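Local coordinates for protein glycosyltransferase (Streptomyces halstedii, PDB 3WAD) that is a glycosyltransferase of the GT-B clan, built from two Rossmann-like domains related to the erythromycin biosynthesis protein CIII family, at residues Arg245-Leu250 / Leu311-Ala316; Gly231-Pro236 / Phe304-Ala309. All blocks are in the same frame, centred on the assembly; numbering follows the deposited sequence.

Interaction 1 of 2, residues Arg245-Leu250 / Leu311-Ala316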
loop_
_atom_site.group_PDB
_atom_site.type_symbol
_atom_site.label_atom_id
_atom_site.label_comp_id
_atom_site.label_asym_id
_atom_site.label_seq_id
_atom_site.Cartn_x
_atom_site.Cartn_y
_atom_site.Cartn_z
ATOM N N ARG B 245 22.847 -6.554 22.860
ATOM C CA ARG B 245 24.206 -6.678 22.242
ATOM C C ARG B 245 24.044 -7.237 20.805
ATOM O O ARG B 245 22.938 -7.528 20.409
ATOM C CB ARG B 245 25.064 -7.621 23.073
ATOM C CG ARG B 245 24.374 -8.938 23.312
ATOM C CD ARG B 245 25.279 -10.081 22.977
ATOM N NE ARG B 245 24.572 -11.289 23.338
ATOM C CZ ARG B 245 25.127 -12.478 23.532
ATOM N NH1 ARG B 245 26.426 -12.673 23.379
ATOM N NH2 ARG B 245 24.359 -13.483 23.887
ATOM N N PRO B 246 25.134 -7.422 20.038
ATOM C CA PRO B 246 24.973 -7.769 18.601
ATOM C C PRO B 246 23.894 -8.825 18.302
ATOM O O PRO B 246 23.660 -9.714 19.106
ATOM C CB PRO B 246 26.364 -8.281 18.207
ATOM C CG PRO B 246 27.279 -7.504 19.127
ATOM C CD PRO B 246 26.554 -7.449 20.439
ATOM N N ARG B 247 23.212 -8.690 17.169
ATOM C CA ARG B 247 22.115 -9.602 16.816
ATOM C C ARG B 247 22.499 -10.230 15.502
ATOM O O ARG B 247 23.194 -9.599 14.704
ATOM C CB ARG B 247 20.856 -8.817 16.575
ATOM C CG ARG B 247 19.678 -9.301 17.267
ATOM C CD ARG B 247 18.721 -8.129 17.421
ATOM N NE ARG B 247 18.250 -8.021 18.805
ATOM C CZ ARG B 247 17.347 -7.154 19.264
ATOM N NH1 ARG B 247 16.742 -6.289 18.466
ATOM N NH2 ARG B 247 17.037 -7.191 20.538
ATOM N N VAL B 248 22.034 -11.453 15.277
ATOM C CA VAL B 248 22.207 -12.105 13.993
ATOM C C VAL B 248 20.861 -12.698 13.637
ATOM O O VAL B 248 20.140 -13.168 14.511
ATOM C CB VAL B 248 23.287 -13.215 14.027
ATOM C CG1 VAL B 248 23.225 -14.109 12.787
ATOM C CG2 VAL B 248 24.696 -12.564 14.151
ATOM N N CYS B 249 20.536 -12.661 12.341
ATOM C CA CYS B 249 19.280 -13.062 11.878
ATOM C C CYS B 249 19.554 -14.314 11.090
ATOM O O CYS B 249 20.366 -14.327 10.187
ATOM C CB CYS B 249 18.674 -11.936 11.023
ATOM S SG CYS B 249 17.234 -12.575 10.176
ATOM N N LEU B 250 18.885 -15.386 11.472
ATOM C CA LEU B 250 18.982 -16.694 10.841
ATOM C C LEU B 250 17.654 -17.121 10.215
ATOM O O LEU B 250 16.691 -17.388 10.919
ATOM C CB LEU B 250 19.407 -17.731 11.898
ATOM C CG LEU B 250 19.484 -19.171 11.461
ATOM C CD1 LEU B 250 20.628 -19.357 10.400
ATOM C CD2 LEU B 250 19.578 -20.133 12.701
ATOM N N LEU B 311 16.575 -5.987 10.857
ATOM C CA LEU B 311 17.929 -5.835 10.328
ATOM C C LEU B 311 18.722 -4.589 10.768
ATOM O O LEU B 311 19.920 -4.664 10.816
ATOM C CB LEU B 311 17.984 -5.991 8.800
ATOM C CG LEU B 311 17.742 -7.397 8.274
ATOM C CD1 LEU B 311 17.816 -7.286 6.814
ATOM C CD2 LEU B 311 18.822 -8.399 8.815
ATOM N N PRO B 312 18.069 -3.422 11.037
ATOM C CA PRO B 312 18.865 -2.246 11.537
ATOM C C PRO B 312 19.726 -2.523 12.791
ATOM O O PRO B 312 20.715 -1.819 13.056
ATOM C CB PRO B 312 17.785 -1.229 11.864
ATOM C CG PRO B 312 16.694 -1.567 10.848
ATOM C CD PRO B 312 16.645 -3.057 10.877
ATOM N N SER B 313 19.347 -3.525 13.566
ATOM C CA SER B 313 20.124 -3.893 14.718
ATOM C C SER B 313 20.988 -5.168 14.527
ATOM O O SER B 313 21.493 -5.680 15.502
ATOM C CB SER B 313 19.176 -4.067 15.916
ATOM O OG SER B 313 18.341 -5.204 15.760
ATOM N N CYS B 314 21.170 -5.681 13.303
ATOM C CA CYS B 314 21.840 -7.009 13.152
ATOM C C CYS B 314 23.229 -6.859 12.618
ATOM O O CYS B 314 23.411 -6.104 11.698
ATOM C CB CYS B 314 21.114 -7.944 12.183
ATOM S SG CYS B 314 19.645 -8.593 12.910
ATOM N N ALA B 315 24.178 -7.628 13.135
ATOM C CA ALA B 315 25.537 -7.634 12.557
ATOM C C ALA B 315 25.614 -8.589 11.365
ATOM O O ALA B 315 26.555 -8.519 10.591
ATOM C CB ALA B 315 26.627 -8.028 13.640
ATOM N N ALA B 316 24.660 -9.510 11.221
ATOM C CA ALA B 316 24.740 -10.453 10.094
ATOM C C ALA B 316 23.391 -11.072 9.794
ATOM O O ALA B 316 22.533 -11.139 10.682
ATOM C CB ALA B 316 25.795 -11.530 10.370
HETATM O O HOH W 1 24.329 -6.468 15.910
#

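Interaction 2 of 2, residues Gly231-Pro236 / Phe304-Ala309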
loop_
_atom_site.group_PDB
_atom_site.type_symbol
_atom_site.label_atom_id
_atom_site.label_comp_id
_atom_site.label_asym_id
_atom_site.label_seq_id
_atom_site.Cartn_x
_atom_site.Cartn_y
_atom_site.Cartn_z
ATOM N N GLY B 231 5.662 -7.715 3.384
ATOM C CA GLY B 231 4.298 -8.256 3.603
ATOM C C GLY B 231 3.760 -7.635 4.871
ATOM O O GLY B 231 4.448 -6.884 5.511
ATOM N N PRO B 232 2.481 -7.868 5.218
ATOM C CA PRO B 232 1.977 -7.301 6.516
ATOM C C PRO B 232 2.883 -7.507 7.775
ATOM O O PRO B 232 3.622 -8.452 7.894
ATOM C CB PRO B 232 0.630 -8.005 6.694
ATOM C CG PRO B 232 0.792 -9.383 5.812
ATOM C CD PRO B 232 1.529 -8.815 4.595
ATOM N N ALA B 233 2.882 -6.583 8.699
ATOM C CA ALA B 233 3.866 -6.641 9.752
ATOM C C ALA B 233 3.331 -6.006 10.994
ATOM O O ALA B 233 2.695 -4.966 10.927
ATOM C CB ALA B 233 5.211 -5.943 9.310
ATOM N N VAL B 234 3.560 -6.669 12.119
ATOM C CA VAL B 234 3.204 -6.179 13.463
ATOM C C VAL B 234 4.494 -6.198 14.291
ATOM O O VAL B 234 5.214 -7.203 14.307
ATOM C CB VAL B 234 2.155 -7.065 14.110
ATOM C CG1 VAL B 234 1.806 -6.556 15.519
ATOM C CG2 VAL B 234 0.903 -7.127 13.202
ATOM N N LEU B 235 4.869 -5.086 14.892
ATOM C CA LEU B 235 6.118 -5.061 15.624
ATOM C C LEU B 235 5.932 -5.858 16.908
ATOM O O LEU B 235 5.050 -5.511 17.671
ATOM C CB LEU B 235 6.466 -3.647 15.980
ATOM C CG LEU B 235 7.891 -3.203 15.732
ATOM C CD1 LEU B 235 7.989 -3.015 14.199
ATOM C CD2 LEU B 235 8.146 -1.878 16.508
ATOM N N PRO B 236 6.714 -6.946 17.128
ATOM C CA PRO B 236 6.537 -7.644 18.415
ATOM C C PRO B 236 7.209 -6.890 19.565
ATOM O O PRO B 236 8.107 -6.054 19.342
ATOM C CB PRO B 236 7.180 -9.015 18.179
ATOM C CG PRO B 236 8.290 -8.731 17.221
ATOM C CD PRO B 236 7.747 -7.600 16.303
ATOM N N PHE B 304 7.986 -15.965 12.117
ATOM C CA PHE B 304 8.202 -14.916 11.097
ATOM C C PHE B 304 8.691 -13.666 11.769
ATOM O O PHE B 304 8.272 -13.381 12.885
ATOM C CB PHE B 304 6.943 -14.593 10.252
ATOM C CG PHE B 304 7.095 -13.324 9.372
ATOM C CD1 PHE B 304 7.730 -13.385 8.109
ATOM C CD2 PHE B 304 6.607 -12.061 9.825
ATOM C CE1 PHE B 304 7.856 -12.196 7.307
ATOM C CE2 PHE B 304 6.740 -10.863 9.036
ATOM C CZ PHE B 304 7.365 -10.943 7.777
ATOM N N VAL B 305 9.603 -12.932 11.112
ATOM C CA VAL B 305 9.968 -11.589 11.597
ATOM C C VAL B 305 10.074 -10.568 10.458
ATOM O O VAL B 305 10.649 -10.882 9.422
ATOM C CB VAL B 305 11.272 -11.619 12.396
ATOM C CG1 VAL B 305 12.469 -11.934 11.451
ATOM C CG2 VAL B 305 11.435 -10.296 13.187
ATOM N N PRO B 306 9.514 -9.355 10.646
ATOM C CA PRO B 306 9.718 -8.232 9.678
ATOM C C PRO B 306 11.181 -7.732 9.620
ATOM O O PRO B 306 11.665 -7.041 10.523
ATOM C CB PRO B 306 8.757 -7.163 10.180
ATOM C CG PRO B 306 8.638 -7.428 11.723
ATOM C CD PRO B 306 8.689 -8.958 11.811
ATOM N N LEU B 307 11.873 -8.086 8.534
ATOM C CA LEU B 307 13.297 -7.852 8.363
ATOM C C LEU B 307 13.653 -6.386 8.496
ATOM O O LEU B 307 14.699 -6.036 9.013
ATOM C CB LEU B 307 13.737 -8.303 6.967
ATOM C CG LEU B 307 14.442 -9.644 6.793
ATOM C CD1 LEU B 307 14.452 -10.538 8.043
ATOM C CD2 LEU B 307 13.922 -10.355 5.565
ATOM N N HIS B 308 12.789 -5.514 7.967
ATOM C CA HIS B 308 13.084 -4.096 8.017
ATOM C C HIS B 308 12.996 -3.654 9.446
ATOM O O HIS B 308 13.622 -2.694 9.753
ATOM C CB HIS B 308 12.112 -3.293 7.169
ATOM C CG HIS B 308 10.677 -3.596 7.472
ATOM N ND1 HIS B 308 9.870 -2.754 8.211
ATOM C CD2 HIS B 308 9.910 -4.662 7.139
ATOM C CE1 HIS B 308 8.662 -3.293 8.326
ATOM N NE2 HIS B 308 8.662 -4.451 7.680
ATOM N N ALA B 309 12.268 -4.335 10.353
ATOM C CA ALA B 309 12.358 -3.881 11.808
ATOM C C ALA B 309 13.553 -4.472 12.522
ATOM O O ALA B 309 14.178 -3.803 13.378
ATOM C CB ALA B 309 11.107 -4.172 12.620
HETATM O O HOH W 2 6.427 -5.236 5.497
#

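Interaction 1 of 2, residues Arg245-Leu250 / Leu311-Ala316
Ser313, Cys314, Ala315 and Ala316 meet Arg247, Val248 and Cys249 where two neighbouring parallel strands, 247-251 and 314-319, begin in the six-stranded Rossmann-like sheet of this GT-B protein. First along 311-316 comes Leu311, whose CD2 rests 4.2 Å from Cys249 CB. Ser313 follows, its OG lying near the plane of the Arg247 guanidinium, at its edge. Arg247 NH1 gives Ser313 OG a weak hydrogen bond of 3.3 Å, bent to 144°; the bend of the arginine chain at chi3 (-131°) turns that nitrogen toward the serine, whose OG also bonds to the carbonyl of Leu310. Ser313 O accepts a hydrogen bond from a water, which itself accepts one from Arg247 N, so a water bridges the two backbones here. Cys314 lays its SG between Arg247 CB and Cys249 CB, with 4.0 Å to the latter. Next, Ala315 N donates to Arg247 O at 2.7 Å, and the chain turns a corner at this residue. Ala316 ends the segment under helix 369-381, its CB 4.1 Å from Val248 CG2, while Leu376 of that helix covers both residues. Ala316 O accepts from Cys249 N at 3.0 Å, the donor tilted 22° from the carbonyl plane.

Interaction 2 of 2, residues Gly231-Pro236 / Phe304-Ala309
Gly231 O takes a 2.6 Å hydrogen bond from a water that also accepts, weakly, from His308 NE2 at 3.2 Å, so one solvent molecule spans the gap between segments 231-236 and 304-309. Everything else across the contact is van der Waals packing. Ala233 points its CB into the corner between two rings: Pro306 CB lies 3.8 Å away, and His308 presents its edge, with NE2 at 4.1 Å and the methyl close to the ring plane. The imidazole is placed there by a chi1 of 52°, which sets CG between the backbone N and the carbonyl carbon. Farther along, Leu235 reaches across with CD1 to 3.7 Å from Ala309 CB, while Leu239 of helix 237-240 packs on the same alanine. At the other end Phe304 brings CE2 to 4.1 Å from Pro232 O, its ring set obliquely to that carbonyl. Ala233 and Val234 also pair in a parallel ladder with a strand of the second subunit, and Thr49 of that subunit packs on both Ala233 and His308. Pro306 occupies the N-cap position of helix 307-310, and Ala309 N bonds back to Pro306 O at 2.8 Å: a helix start packed against a short strand that carries a sheet across the dimer interface of this GT-B fold.

Overall arrangement
The two contacts alternate along the chain, and helix 307-310 of interaction 2 leads directly into strand 314-319 of interaction 1. Their centres lie 14 Å apart and they touch, Pro312 CD packing on Leu307 O and Cys249 SG on Leu307 CD1. Interaction 1 is buried and joins two neighbours within the six-stranded parallel sheet, so direct backbone hydrogen bonds carry much of it. Interaction 2 is only partly buried and sits at the subunit interface; its direct contacts are mainly apolar, while the backbone of strand 233-234 pairs with a strand of the second subunit. Both contain a bridging water. No other protein chain reaches interaction 1.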